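Local coordinates for DUF574 domain-containing protein (Thermobifida fusca, PDB 2QE6), which probably acts as an S-adenosylmethionine-dependent methyltransferase and binds that cofactor, its methyl acceptor not being established, at residues Arg106-Asp111 and Arg151-Ser156; Ala131-Asp136 and Leu144-Val149; Leu170-Val175 and Trp220-Glu225. The protein carries 1 engineered substitution. All blocks are in the same frame, centred on the assembly; numbering follows the deposited sequence.

Contact 1: Arg106-Asp111 and Arg151-Ser156; sequences RVVYVD and RMIDFS. With SAM (S-adenosylmethionine), chain F.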
loop_
_atom_site.group_PDB
_atom_site.type_symbol
_atom_site.label_atom_id
_atom_site.label_comp_id
_atom_site.label_asym_id
_atom_site.label_seq_id
_atom_site.Cartn_x
_atom_site.Cartn_y
_atom_site.Cartn_z
ATOM N N ARG A 106 -10.727 -11.538 6.572
ATOM C CA ARG A 106 -9.487 -11.799 7.309
ATOM C C ARG A 106 -8.349 -11.052 6.650
ATOM O O ARG A 106 -8.233 -11.089 5.413
ATOM C CB ARG A 106 -9.189 -13.294 7.348
ATOM C CG ARG A 106 -10.251 -14.084 8.138
ATOM C CD ARG A 106 -9.820 -15.516 8.397
ATOM N NE ARG A 106 -9.465 -16.170 7.136
ATOM C CZ ARG A 106 -10.330 -16.700 6.265
ATOM N NH1 ARG A 106 -11.642 -16.675 6.482
ATOM N NH2 ARG A 106 -9.865 -17.253 5.149
ATOM N N VAL A 107 -7.572 -10.324 7.454
ATOM C CA VAL A 107 -6.503 -9.475 6.915
ATOM C C VAL A 107 -5.219 -9.754 7.680
ATOM O O VAL A 107 -5.221 -9.836 8.931
ATOM C CB VAL A 107 -6.847 -7.938 7.000
ATOM C CG1 VAL A 107 -5.731 -7.098 6.405
ATOM C CG2 VAL A 107 -8.167 -7.640 6.254
ATOM N N VAL A 108 -4.136 -9.920 6.928
ATOM C CA VAL A 108 -2.812 -10.098 7.477
ATOM C C VAL A 108 -1.979 -8.936 6.968
ATOM O O VAL A 108 -1.822 -8.777 5.772
ATOM C CB VAL A 108 -2.184 -11.438 7.045
ATOM C CG1 VAL A 108 -0.695 -11.506 7.502
ATOM C CG2 VAL A 108 -3.024 -12.640 7.583
ATOM N N TYR A 109 -1.495 -8.105 7.894
ATOM C CA TYR A 109 -0.670 -6.971 7.542
ATOM C C TYR A 109 0.817 -7.309 7.676
ATOM O O TYR A 109 1.224 -7.987 8.600
ATOM C CB TYR A 109 -0.943 -5.786 8.456
ATOM C CG TYR A 109 -2.326 -5.162 8.472
ATOM C CD1 TYR A 109 -2.741 -4.269 7.498
ATOM C CD2 TYR A 109 -3.185 -5.390 9.534
ATOM C CE1 TYR A 109 -4.020 -3.623 7.566
ATOM C CE2 TYR A 109 -4.427 -4.758 9.615
ATOM C CZ TYR A 109 -4.841 -3.873 8.629
ATOM O OH TYR A 109 -6.095 -3.271 8.792
ATOM N N VAL A 110 1.635 -6.778 6.778
ATOM C CA VAL A 110 3.076 -7.021 6.796
ATOM C C VAL A 110 3.768 -5.683 6.576
ATOM O O VAL A 110 3.394 -4.948 5.664
ATOM C CB VAL A 110 3.486 -8.009 5.669
ATOM C CG1 VAL A 110 4.998 -8.295 5.691
ATOM C CG2 VAL A 110 2.654 -9.311 5.816
ATOM N N ASP A 111 4.722 -5.351 7.445
ATOM C CA ASP A 111 5.533 -4.168 7.264
ATOM C C ASP A 111 6.932 -4.410 7.796
ATOM O O ASP A 111 7.129 -5.191 8.674
ATOM C CB ASP A 111 4.907 -2.916 7.901
ATOM C CG ASP A 111 5.365 -1.612 7.208
ATOM O OD1 ASP A 111 6.479 -1.133 7.468
ATOM O OD2 ASP A 111 4.605 -1.042 6.412
ATOM N N ARG A 151 -1.990 -19.701 8.840
ATOM C CA ARG A 151 -3.182 -19.887 9.660
ATOM C C ARG A 151 -4.353 -18.967 9.284
ATOM O O ARG A 151 -5.473 -19.219 9.711
ATOM C CB ARG A 151 -2.850 -19.740 11.145
ATOM C CG ARG A 151 -2.809 -18.317 11.648
ATOM C CD ARG A 151 -2.194 -18.212 13.061
ATOM N NE ARG A 151 -2.096 -16.798 13.454
ATOM C CZ ARG A 151 -3.112 -16.054 13.911
ATOM N NH1 ARG A 151 -4.328 -16.581 14.082
ATOM N NH2 ARG A 151 -2.903 -14.771 14.221
HETATM N N MSE A 152 -4.108 -17.923 8.492
HETATM C CA MSE A 152 -5.148 -16.929 8.153
HETATM C C MSE A 152 -5.655 -16.993 6.722
HETATM O O MSE A 152 -6.817 -16.718 6.473
HETATM C CB MSE A 152 -4.606 -15.512 8.360
HETATM C CG MSE A 152 -4.354 -15.174 9.809
HETATM SE SE MSE A 152 -5.991 -14.678 10.671
HETATM C CE MSE A 152 -5.112 -13.242 11.618
ATOM N N ILE A 153 -4.771 -17.315 5.786
ATOM C CA ILE A 153 -5.115 -17.298 4.374
ATOM C C ILE A 153 -4.961 -18.679 3.751
ATOM O O ILE A 153 -3.913 -19.303 3.839
ATOM C CB ILE A 153 -4.234 -16.280 3.613
ATOM C CG1 ILE A 153 -4.366 -14.891 4.273
ATOM C CG2 ILE A 153 -4.594 -16.254 2.144
ATOM C CD1 ILE A 153 -3.524 -13.826 3.667
ATOM N N ASP A 154 -6.034 -19.148 3.132
ATOM C CA ASP A 154 -6.033 -20.379 2.345
ATOM C C ASP A 154 -5.894 -19.958 0.891
ATOM O O ASP A 154 -6.834 -19.418 0.313
ATOM C CB ASP A 154 -7.348 -21.116 2.567
ATOM C CG ASP A 154 -7.482 -22.356 1.722
ATOM O OD1 ASP A 154 -6.513 -22.766 1.050
ATOM O OD2 ASP A 154 -8.585 -22.912 1.724
ATOM N N PHE A 155 -4.705 -20.148 0.321
ATOM C CA PHE A 155 -4.439 -19.678 -1.026
ATOM C C PHE A 155 -5.075 -20.580 -2.100
ATOM O O PHE A 155 -5.014 -20.254 -3.282
ATOM C CB PHE A 155 -2.940 -19.497 -1.275
ATOM C CG PHE A 155 -2.370 -18.247 -0.671
ATOM C CD1 PHE A 155 -2.682 -16.998 -1.203
ATOM C CD2 PHE A 155 -1.519 -18.315 0.422
ATOM C CE1 PHE A 155 -2.155 -15.850 -0.652
ATOM C CE2 PHE A 155 -0.990 -17.163 0.976
ATOM C CZ PHE A 155 -1.302 -15.940 0.443
ATOM N N SER A 156 -5.729 -21.661 -1.696
ATOM C CA SER A 156 -6.536 -22.439 -2.633
ATOM C C SER A 156 -7.896 -21.775 -2.898
ATOM O O SER A 156 -8.632 -22.224 -3.776
ATOM C CB SER A 156 -6.738 -23.874 -2.134
ATOM O OG SER A 156 -7.725 -23.962 -1.114
HETATM N N SAM F . 0.296 0.625 2.142
HETATM C CA SAM F . 0.078 1.897 2.937
HETATM C C SAM F . -0.736 2.869 2.111
HETATM O O SAM F . -1.438 3.711 2.660
HETATM O OXT SAM F . -0.675 2.839 0.875
HETATM C CB SAM F . 1.347 2.652 3.377
HETATM C CG SAM F . 2.224 3.214 2.247
HETATM S SD SAM F . 3.823 3.924 2.761
HETATM C CE SAM F . 3.610 3.626 4.532
HETATM C "C5'" SAM F . 4.815 2.467 2.371
HETATM C "C4'" SAM F . 4.953 1.312 3.372
HETATM O "O4'" SAM F . 5.591 0.203 2.730
HETATM C "C3'" SAM F . 5.825 1.641 4.594
HETATM O "O3'" SAM F . 5.154 1.330 5.803
HETATM C "C2'" SAM F . 7.106 0.835 4.439
HETATM O "O2'" SAM F . 7.777 0.526 5.667
HETATM C "C1'" SAM F . 6.566 -0.342 3.633
HETATM N N9 SAM F . 7.648 -0.990 2.892
HETATM C C8 SAM F . 8.459 -0.474 1.882
HETATM N N7 SAM F . 9.321 -1.446 1.483
HETATM C C5 SAM F . 9.049 -2.570 2.218
HETATM C C6 SAM F . 9.612 -3.855 2.198
HETATM N N6 SAM F . 10.643 -4.123 1.350
HETATM N N1 SAM F . 9.096 -4.792 3.076
HETATM C C2 SAM F . 8.039 -4.493 3.961
HETATM N N3 SAM F . 7.488 -3.215 3.985
HETATM C C4 SAM F . 7.996 -2.289 3.107
#

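Contact 2: Ala131-Asp136 and Leu144-Val149; sequences AVFTAD and LNHPDV. With SAM (S-adenosylmethionine), chain F.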
loop_
_atom_site.group_PDB
_atom_site.type_symbol
_atom_site.label_atom_id
_atom_site.label_comp_id
_atom_site.label_asym_id
_atom_site.label_seq_id
_atom_site.Cartn_x
_atom_site.Cartn_y
_atom_site.Cartn_z
ATOM N N ALA A 131 -4.212 -10.028 11.719
ATOM C CA ALA A 131 -2.887 -10.311 12.261
ATOM C C ALA A 131 -1.901 -9.341 11.615
ATOM O O ALA A 131 -2.206 -8.777 10.567
ATOM C CB ALA A 131 -2.487 -11.758 11.959
ATOM N N VAL A 132 -0.769 -9.113 12.280
ATOM C CA VAL A 132 0.275 -8.214 11.800
ATOM C C VAL A 132 1.644 -8.834 12.050
ATOM O O VAL A 132 1.852 -9.470 13.056
ATOM C CB VAL A 132 0.180 -6.797 12.454
ATOM C CG1 VAL A 132 0.350 -6.850 13.950
ATOM C CG2 VAL A 132 1.198 -5.814 11.805
ATOM N N PHE A 133 2.579 -8.671 11.127
ATOM C CA PHE A 133 3.948 -9.056 11.423
ATOM C C PHE A 133 4.973 -8.271 10.625
ATOM O O PHE A 133 4.657 -7.620 9.613
ATOM C CB PHE A 133 4.148 -10.585 11.316
ATOM C CG PHE A 133 4.052 -11.150 9.917
ATOM C CD1 PHE A 133 2.825 -11.551 9.388
ATOM C CD2 PHE A 133 5.204 -11.354 9.156
ATOM C CE1 PHE A 133 2.749 -12.116 8.099
ATOM C CE2 PHE A 133 5.143 -11.930 7.884
ATOM C CZ PHE A 133 3.911 -12.305 7.353
ATOM N N THR A 134 6.213 -8.306 11.118
ATOM C CA THR A 134 7.326 -7.588 10.485
ATOM C C THR A 134 8.009 -8.528 9.482
ATOM O O THR A 134 8.301 -9.663 9.787
ATOM C CB THR A 134 8.309 -7.077 11.561
ATOM O OG1 THR A 134 7.580 -6.316 12.533
ATOM C CG2 THR A 134 9.406 -6.212 10.961
ATOM N N ALA A 135 8.208 -8.061 8.254
ATOM C CA ALA A 135 8.927 -8.852 7.301
ATOM C C ALA A 135 9.252 -7.959 6.122
ATOM O O ALA A 135 8.694 -6.867 5.968
ATOM C CB ALA A 135 8.112 -10.060 6.858
ATOM N N ASP A 136 10.149 -8.443 5.285
ATOM C CA ASP A 136 10.506 -7.749 4.055
ATOM C C ASP A 136 9.795 -8.371 2.858
ATOM O O ASP A 136 10.054 -9.510 2.476
ATOM C CB ASP A 136 12.005 -7.844 3.874
ATOM C CG ASP A 136 12.505 -7.048 2.719
ATOM O OD1 ASP A 136 11.732 -6.690 1.831
ATOM O OD2 ASP A 136 13.706 -6.762 2.721
ATOM N N LEU A 144 4.925 -15.742 2.491
ATOM C CA LEU A 144 3.857 -16.665 2.134
ATOM C C LEU A 144 3.849 -17.930 2.989
ATOM O O LEU A 144 2.856 -18.664 3.006
ATOM C CB LEU A 144 3.913 -17.003 0.649
ATOM C CG LEU A 144 3.645 -15.837 -0.314
ATOM C CD1 LEU A 144 4.087 -16.221 -1.722
ATOM C CD2 LEU A 144 2.162 -15.429 -0.276
ATOM N N ASN A 145 4.944 -18.184 3.704
ATOM C CA ASN A 145 5.043 -19.357 4.567
ATOM C C ASN A 145 4.991 -19.042 6.062
ATOM O O ASN A 145 5.045 -19.935 6.891
ATOM C CB ASN A 145 6.284 -20.146 4.172
ATOM C CG ASN A 145 6.131 -20.765 2.781
ATOM O OD1 ASN A 145 5.342 -21.680 2.593
ATOM N ND2 ASN A 145 6.833 -20.226 1.804
ATOM N N HIS A 146 4.813 -17.764 6.387
ATOM C CA HIS A 146 4.741 -17.300 7.770
ATOM C C HIS A 146 3.500 -17.903 8.472
ATOM O O HIS A 146 2.437 -18.032 7.840
ATOM C CB HIS A 146 4.714 -15.750 7.771
ATOM C CG HIS A 146 4.978 -15.141 9.110
ATOM N ND1 HIS A 146 4.027 -15.098 10.106
ATOM C CD2 HIS A 146 6.098 -14.587 9.633
ATOM C CE1 HIS A 146 4.547 -14.536 11.182
ATOM N NE2 HIS A 146 5.801 -14.208 10.918
ATOM N N PRO A 147 3.637 -18.324 9.759
ATOM C CA PRO A 147 2.500 -18.888 10.492
ATOM C C PRO A 147 1.235 -18.029 10.504
ATOM O O PRO A 147 0.135 -18.578 10.541
ATOM C CB PRO A 147 3.034 -19.071 11.929
ATOM C CG PRO A 147 4.384 -18.466 11.964
ATOM C CD PRO A 147 4.870 -18.333 10.570
ATOM N N ASP A 148 1.380 -16.706 10.478
ATOM C CA ASP A 148 0.214 -15.815 10.470
ATOM C C ASP A 148 -0.467 -15.933 9.128
ATOM O O ASP A 148 -1.698 -16.013 9.083
ATOM C CB ASP A 148 0.563 -14.354 10.785
ATOM C CG ASP A 148 0.902 -14.117 12.267
ATOM O OD1 ASP A 148 0.435 -14.866 13.155
ATOM O OD2 ASP A 148 1.635 -13.153 12.550
ATOM N N VAL A 149 0.328 -15.988 8.047
ATOM C CA VAL A 149 -0.210 -16.231 6.706
ATOM C C VAL A 149 -0.856 -17.600 6.589
ATOM O O VAL A 149 -2.016 -17.697 6.160
ATOM C CB VAL A 149 0.850 -16.003 5.606
ATOM C CG1 VAL A 149 0.347 -16.460 4.256
ATOM C CG2 VAL A 149 1.168 -14.547 5.557
HETATM N N SAM F . 0.296 0.625 2.142
HETATM C CA SAM F . 0.078 1.897 2.937
HETATM C C SAM F . -0.736 2.869 2.111
HETATM O O SAM F . -1.438 3.711 2.660
HETATM O OXT SAM F . -0.675 2.839 0.875
HETATM C CB SAM F . 1.347 2.652 3.377
HETATM C CG SAM F . 2.224 3.214 2.247
HETATM S SD SAM F . 3.823 3.924 2.761
HETATM C CE SAM F . 3.610 3.626 4.532
HETATM C "C5'" SAM F . 4.815 2.467 2.371
HETATM C "C4'" SAM F . 4.953 1.312 3.372
HETATM O "O4'" SAM F . 5.591 0.203 2.730
HETATM C "C3'" SAM F . 5.825 1.641 4.594
HETATM O "O3'" SAM F . 5.154 1.330 5.803
HETATM C "C2'" SAM F . 7.106 0.835 4.439
HETATM O "O2'" SAM F . 7.777 0.526 5.667
HETATM C "C1'" SAM F . 6.566 -0.342 3.633
HETATM N N9 SAM F . 7.648 -0.990 2.892
HETATM C C8 SAM F . 8.459 -0.474 1.882
HETATM N N7 SAM F . 9.321 -1.446 1.483
HETATM C C5 SAM F . 9.049 -2.570 2.218
HETATM C C6 SAM F . 9.612 -3.855 2.198
HETATM N N6 SAM F . 10.643 -4.123 1.350
HETATM N N1 SAM F . 9.096 -4.792 3.076
HETATM C C2 SAM F . 8.039 -4.493 3.961
HETATM N N3 SAM F . 7.488 -3.215 3.985
HETATM C C4 SAM F . 7.996 -2.289 3.107
#

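Contact 3: Leu170-Val175 and Trp220-Glu225; sequences LSPDVV and WARTPE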
loop_
_atom_site.group_PDB
_atom_site.type_symbol
_atom_site.label_atom_id
_atom_site.label_comp_id
_atom_site.label_asym_id
_atom_site.label_seq_id
_atom_site.Cartn_x
_atom_site.Cartn_y
_atom_site.Cartn_z
ATOM N N LEU A 170 9.986 -0.984 -4.841
ATOM C CA LEU A 170 10.584 -2.191 -5.431
ATOM C C LEU A 170 11.436 -1.762 -6.607
ATOM O O LEU A 170 10.938 -1.198 -7.559
ATOM C CB LEU A 170 9.520 -3.211 -5.895
ATOM C CG LEU A 170 8.574 -3.785 -4.808
ATOM C CD1 LEU A 170 7.530 -4.764 -5.379
ATOM C CD2 LEU A 170 9.369 -4.451 -3.710
ATOM N N SER A 171 12.709 -2.082 -6.554
ATOM C CA SER A 171 13.639 -1.619 -7.585
ATOM C C SER A 171 13.436 -2.387 -8.852
ATOM O O SER A 171 12.873 -3.489 -8.826
ATOM C CB SER A 171 15.099 -1.776 -7.123
ATOM O OG SER A 171 15.408 -3.108 -6.805
ATOM N N PRO A 172 13.918 -1.827 -9.976
ATOM C CA PRO A 172 13.913 -2.532 -11.222
ATOM C C PRO A 172 14.538 -3.934 -11.174
ATOM O O PRO A 172 14.130 -4.804 -11.942
ATOM C CB PRO A 172 14.763 -1.623 -12.129
ATOM C CG PRO A 172 14.490 -0.317 -11.662
ATOM C CD PRO A 172 14.434 -0.454 -10.159
ATOM N N ASP A 173 15.536 -4.147 -10.326
ATOM C CA ASP A 173 16.203 -5.456 -10.332
ATOM C C ASP A 173 15.460 -6.545 -9.570
ATOM O O ASP A 173 15.695 -7.712 -9.817
ATOM C CB ASP A 173 17.690 -5.387 -9.960
ATOM C CG ASP A 173 17.975 -4.626 -8.707
ATOM O OD1 ASP A 173 17.116 -4.540 -7.812
ATOM O OD2 ASP A 173 19.109 -4.106 -8.623
ATOM N N VAL A 174 14.524 -6.176 -8.703
ATOM C CA VAL A 174 13.769 -7.173 -7.959
ATOM C C VAL A 174 12.271 -7.223 -8.312
ATOM O O VAL A 174 11.642 -8.227 -8.031
ATOM C CB VAL A 174 13.898 -6.982 -6.450
ATOM C CG1 VAL A 174 15.358 -6.897 -6.043
ATOM C CG2 VAL A 174 13.062 -5.791 -5.982
ATOM N N VAL A 175 11.712 -6.170 -8.928
ATOM C CA VAL A 175 10.252 -6.045 -9.046
ATOM C C VAL A 175 9.572 -7.227 -9.768
ATOM O O VAL A 175 8.549 -7.743 -9.294
ATOM C CB VAL A 175 9.834 -4.696 -9.682
ATOM C CG1 VAL A 175 10.268 -4.622 -11.195
ATOM C CG2 VAL A 175 8.332 -4.473 -9.507
ATOM N N TRP A 220 10.920 4.693 -7.029
ATOM C CA TRP A 220 10.976 4.408 -8.473
ATOM C C TRP A 220 9.629 4.825 -9.061
ATOM O O TRP A 220 8.622 4.209 -8.781
ATOM C CB TRP A 220 11.269 2.907 -8.705
ATOM C CG TRP A 220 12.452 2.465 -7.994
ATOM C CD1 TRP A 220 12.529 1.921 -6.747
ATOM C CD2 TRP A 220 13.779 2.557 -8.471
ATOM N NE1 TRP A 220 13.831 1.663 -6.425
ATOM C CE2 TRP A 220 14.624 2.058 -7.463
ATOM C CE3 TRP A 220 14.335 3.040 -9.644
ATOM C CZ2 TRP A 220 15.997 2.008 -7.602
ATOM C CZ3 TRP A 220 15.721 2.986 -9.783
ATOM C CH2 TRP A 220 16.522 2.473 -8.745
ATOM N N ALA A 221 9.602 5.916 -9.810
ATOM C CA ALA A 221 8.364 6.331 -10.475
ATOM C C ALA A 221 8.210 5.521 -11.770
ATOM O O ALA A 221 9.081 5.567 -12.649
ATOM C CB ALA A 221 8.399 7.858 -10.767
ATOM N N ARG A 222 7.113 4.792 -11.910
ATOM C CA ARG A 222 6.918 3.929 -13.095
ATOM C C ARG A 222 5.888 4.548 -14.023
ATOM O O ARG A 222 4.928 5.141 -13.565
ATOM C CB ARG A 222 6.527 2.493 -12.696
ATOM C CG ARG A 222 7.683 1.724 -12.152
ATOM C CD ARG A 222 7.439 0.227 -11.879
ATOM N NE ARG A 222 8.743 -0.406 -11.603
ATOM C CZ ARG A 222 9.338 -0.539 -10.415
ATOM N NH1 ARG A 222 8.723 -0.217 -9.269
ATOM N NH2 ARG A 222 10.545 -1.080 -10.370
ATOM N N THR A 223 6.111 4.460 -15.318
ATOM C CA THR A 223 5.088 4.881 -16.275
ATOM C C THR A 223 3.786 4.091 -16.101
ATOM O O THR A 223 3.796 3.017 -15.532
ATOM C CB THR A 223 5.535 4.702 -17.704
ATOM O OG1 THR A 223 5.644 3.304 -17.979
ATOM C CG2 THR A 223 6.878 5.395 -17.964
ATOM N N PRO A 224 2.655 4.615 -16.598
ATOM C CA PRO A 224 1.418 3.808 -16.549
ATOM C C PRO A 224 1.554 2.411 -17.150
ATOM O O PRO A 224 1.017 1.472 -16.603
ATOM C CB PRO A 224 0.423 4.662 -17.326
ATOM C CG PRO A 224 0.931 6.062 -17.133
ATOM C CD PRO A 224 2.397 5.956 -17.157
ATOM N N GLU A 225 2.294 2.280 -18.239
ATOM C CA GLU A 225 2.470 0.999 -18.895
ATOM C C GLU A 225 3.327 0.059 -18.041
ATOM O O GLU A 225 3.069 -1.141 -17.982
ATOM C CB GLU A 225 3.128 1.212 -20.247
ATOM C CG GLU A 225 2.281 2.056 -21.260
ATOM C CD GLU A 225 2.067 3.586 -20.936
ATOM O OE1 GLU A 225 2.899 4.272 -20.272
ATOM O OE2 GLU A 225 1.015 4.117 -21.380
#

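Contact 1: Arg106-Asp111 and Arg151-Ser156
R106 meets the chain at M152 through its inner guanidinium nitrogen: NE donates to the backbone O of M152 at 2.8 Å, with an N-H...O angle of 167°. The bond lies in the carbonyl plane and within 7° of the guanidinium plane, so the acceptor sits at the edge of the flat group. NH2 adds only a weak bond to the same O atom of M152, 3.4 Å away. The bend at chi3 (-54°) turns this edge toward the carbonyl. Two residues further along the strand, on the same side, V108 CG2 presses on CB of the selenomethionine M152 at 3.4 Å, tighter than usual carbon packing, while CD1 of I153 closes on the same V108 methyl at 4.1 Å. Strand 106-111 is the second of the Rossmann-like methyltransferase sheet, and the chain at M152-I153, leaving helix 147-152, packs on its N-terminal half. Its C-terminal end serves the cofactor: D111 receives S-adenosylmethionine O2' on OD1 at 2.8 Å and O3' on OD2, the ribose-diol grip familiar from this fold. Beyond I153 an Asx turn follows, in which D154 OD1 accepts from S156 N at 3.1 Å and, from the same face of the carboxylate, from S156 OG.

Contact 2: Ala131-Asp136 and Leu144-Val149
A131 begins the contact by directing its methyl at helix 147-152, where CB lies 4.1 Å from CG of D148. V132 turns its side chain to the other side of the sheet, toward helix 114-124. F133 carries most of the packing. Its ring lies face to face on the imidazole of H146, with centroids 3.5 Å apart and planes inclined by only 12°; CG of F133 stands between the backbone N and the carbonyl carbon (chi1 69°), which brings the ring out to meet H146. P147 CD backs the other face of the imidazole, and so the histidine is held between a phenyl ring and a proline. Its rotation is fixed as well: ND1 of H146 accepts the backbone N-H of D148 at 3.1 Å and 165°, an N-cap bond for helix 147-152, consistent with the ring proton sitting on NE2. V149 CG2 meets CE1 at the edge of the F133 ring, 3.9 Å away. D148 OD2 comes to F133 CD1 obliquely, at 3.7 Å. Past the strand, A135 O comes within 3.2 Å of C2 of S-adenosylmethionine, and D136 OD1 accepts from the cofactor's N6 at 2.8 Å. An acidic residue reading the adenine amino group just after strand 130-134, the third in chain order, is a familiar feature of Rossmann-like methyltransferase cofactor sites.

Contact 3: Leu170-Val175 and Trp220-Glu225
The turn that leads into helix 175-185, at the end of the loop from strand 160-163 of the Rossmann-like sheet, is clasped by two side chains, W220 and R222, from the loop ahead of helix 224-229. Evidence for the turn itself is the carbonyl of S171, which accepts the backbone N-H of both V174 and V175. W220 lies across this turn with one face of its indole. P172 CD sits 3.4 Å from the centroid of the six-membered ring, 9° off the normal, and S171 CA 3.8 Å from that of the five-membered ring; both are CH-pi contacts. The indole NE1 is hydrogen-bonded to OE1 of E218, outside the two segments. R222 reaches in with its chain extended from CG to NE, and its NH1 and NH2 both grip one atom, the O of L170, at 3.0 and 2.8 Å respectively. That oxygen lies 3° from the guanidinium plane; the NH1 bond keeps to the carbonyl plane, whereas NH2 is tilted 25° from it. V175 CG2 stands 4.0 Å above the guanidinium plane of R222, over its centre. A buried arginine that spends both terminal nitrogens on a single peptide oxygen, with a valine over one face, is held against rotation, and its positive charge would be expected to polarise the L170 carbonyl.

Contacts 1 and 2 adjoin: their centres are 8 Å apart, contact 2 is nested along the chain within the loop that contact 1 closes, and both use helix 147-152. Strands 106-111 and 130-134 are neighbours in the sheet, with probable hydrogen bonds from Y109 N to A131 O (2.8 Å) and from F133 N to Y109 O (2.9 Å). Strand 106-111 ends on D111 at the ribose, and the loop just past strand 130-134 brings D136 to the adenine. Contact 3 lies apart, its centre about 25 Å from that of contact 1 and 24 Å from that of contact 2, yet the L170 side chain comes within about 5 Å of the cofactor and 6 Å of the D136 side chain.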